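Local structure of tegumental protein 20.8 kDa (Clonorchis sinensis, 5X2E) at residues L61-P65 and A66-D70. The protein binds calcium through the calmodulin-like EF-hand domain described here, consistent with a calcium-binding role for the full-length protein. Residues are numbered along the deposited sequence; the frame is centred on the assembly and turned at random.
Sequences LGLKP and AEIID
Glu67 reaches back from the first turn of helix 65-79 to the backbone of Lys64, a clear example of a side chain finishing what main-chain bonding leaves undone where a helix begins. The Lys64 N–H meets OE2 of Glu67 at 2.9 Å and 163°, entering on the lone pair that faces away from the other carboxylate oxygen. With CG anti to its carbonyl carbon (chi1 -68°) and the chain extended beyond, Glu67 lies back along the incoming loop. In return, Glu67 N donates to Lys64 O at 3.0 Å, approaching from above the carbonyl plane. The bond from Lys64 N–H to the Glu67 carboxylate is the half of a capping box in which the third helical residue accepts from the capping backbone; the reciprocal half is absent, since Glu67 N goes to Lys64 O and the lysine side chain leads away.

Helical bonding takes over at Pro65, whose O accepts Ile69 N at 3.1 Å almost in line with the carbonyl; Ile68 N adds a weaker, strongly bent bond to the same oxygen. Proline suits a first turn, having no N–H in need of a carbonyl one turn earlier.

Outside these bonds the contact is light. Leu63 crosses the Glu67 side chain at about a right angle, its CD2 resting 3.8 Å from OE2, while Leu63 CD1 and Ile68 CD1 make a marginal apolar approach at 4.4 Å. Ile68, the buried member, turns its side chain against Leu54, Ile4 and Val8, and Leu63 meets Cys58, so the junction also rests on helices 54-61 and 3-10. Calcium lies about 11 Å from the Ile68 side chain, so this junction is no part of its coordination.

Chemically, a carboxylate beside the helix's N-terminal turn would be favoured by the helix dipole, and its bond to Lys64 N ties the residue ahead of Pro65 to that turn.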
loop_
_atom_site.group_PDB
_atom_site.type_symbol
_atom_site.label_atom_id
_atom_site.label_comp_id
_atom_site.label_asym_id
_atom_site.label_seq_id
_atom_site.Cartn_x
_atom_site.Cartn_y
_atom_site.Cartn_z
ATOM N N LEU A 61 -4.715 -10.209 1.778
ATOM C CA LEU A 61 -5.952 -9.605 2.256
ATOM C C LEU A 61 -7.206 -10.159 1.576
ATOM O O LEU A 61 -8.315 -9.795 1.946
ATOM C CB LEU A 61 -5.894 -8.081 2.059
ATOM C CG LEU A 61 -4.817 -7.416 2.912
ATOM C CD1 LEU A 61 -4.638 -5.951 2.538
ATOM C CD2 LEU A 61 -5.196 -7.535 4.370
ATOM N N GLY A 62 -7.036 -11.005 0.563
ATOM C CA GLY A 62 -8.179 -11.521 -0.187
ATOM C C GLY A 62 -8.775 -10.518 -1.176
ATOM O O GLY A 62 -9.973 -10.563 -1.451
ATOM N N LEU A 63 -7.943 -9.615 -1.700
ATOM C CA LEU A 63 -8.348 -8.632 -2.705
ATOM C C LEU A 63 -7.843 -9.057 -4.078
ATOM O O LEU A 63 -7.014 -9.961 -4.183
ATOM C CB LEU A 63 -7.810 -7.243 -2.342
ATOM C CG LEU A 63 -8.200 -6.673 -0.972
ATOM C CD1 LEU A 63 -7.328 -5.455 -0.621
ATOM C CD2 LEU A 63 -9.704 -6.351 -0.912
ATOM N N LYS A 64 -8.337 -8.412 -5.134
ATOM C CA LYS A 64 -7.763 -8.605 -6.463
ATOM C C LYS A 64 -7.069 -7.316 -6.879
ATOM O O LYS A 64 -7.495 -6.245 -6.471
ATOM C CB LYS A 64 -8.840 -9.008 -7.471
ATOM C CG LYS A 64 -9.571 -10.285 -7.067
ATOM C CD LYS A 64 -10.752 -10.611 -7.966
ATOM C CE LYS A 64 -11.553 -11.799 -7.417
ATOM N NZ LYS A 64 -11.428 -13.028 -8.255
ATOM N N PRO A 65 -5.984 -7.412 -7.673
ATOM C CA PRO A 65 -5.323 -6.190 -8.169
ATOM C C PRO A 65 -6.310 -5.259 -8.883
ATOM O O PRO A 65 -6.187 -4.037 -8.729
ATOM C CB PRO A 65 -4.251 -6.737 -9.124
ATOM C CG PRO A 65 -3.878 -8.081 -8.482
ATOM C CD PRO A 65 -5.186 -8.621 -7.946
ATOM N N ALA A 66 -7.270 -5.813 -9.619
ATOM C CA ALA A 66 -8.282 -5.005 -10.298
ATOM C C ALA A 66 -9.002 -4.014 -9.364
ATOM O O ALA A 66 -9.358 -2.925 -9.800
ATOM C CB ALA A 66 -9.310 -5.920 -10.985
ATOM N N GLU A 67 -9.177 -4.364 -8.086
ATOM C CA GLU A 67 -9.849 -3.466 -7.116
ATOM C C GLU A 67 -9.033 -2.207 -6.790
ATOM O O GLU A 67 -9.577 -1.099 -6.672
ATOM C CB GLU A 67 -10.159 -4.211 -5.829
ATOM C CG GLU A 67 -11.203 -5.258 -5.994
ATOM C CD GLU A 67 -11.477 -5.972 -4.702
ATOM O OE1 GLU A 67 -12.335 -5.492 -3.927
ATOM O OE2 GLU A 67 -10.833 -7.017 -4.465
ATOM N N ILE A 68 -7.727 -2.362 -6.670
ATOM C CA ILE A 68 -6.883 -1.206 -6.436
ATOM C C ILE A 68 -6.841 -0.365 -7.699
ATOM O O ILE A 68 -6.866 0.864 -7.634
ATOM C CB ILE A 68 -5.448 -1.625 -6.011
ATOM C CG1 ILE A 68 -5.359 -1.823 -4.498
ATOM C CG2 ILE A 68 -4.422 -0.569 -6.407
ATOM C CD1 ILE A 68 -6.147 -2.988 -4.012
ATOM N N ILE A 69 -6.758 -1.015 -8.852
ATOM C CA ILE A 69 -6.699 -0.262 -10.103
ATOM C C ILE A 69 -7.969 0.579 -10.308
ATOM O O ILE A 69 -7.900 1.737 -10.718
ATOM C CB ILE A 69 -6.469 -1.201 -11.293
ATOM C CG1 ILE A 69 -5.090 -1.868 -11.186
ATOM C CG2 ILE A 69 -6.602 -0.430 -12.599
ATOM C CD1 ILE A 69 -4.918 -3.001 -12.179
ATOM N N ASP A 70 -9.129 -0.005 -10.030
ATOM C CA ASP A 70 -10.399 0.728 -10.156
ATOM C C ASP A 70 -10.382 1.935 -9.256
ATOM O O ASP A 70 -10.731 3.046 -9.662
ATOM C CB ASP A 70 -11.576 -0.162 -9.782
ATOM C CG ASP A 70 -12.113 -0.916 -10.954
ATOM O OD1 ASP A 70 -11.830 -0.506 -12.091
ATOM O OD2 ASP A 70 -12.836 -1.904 -10.740
#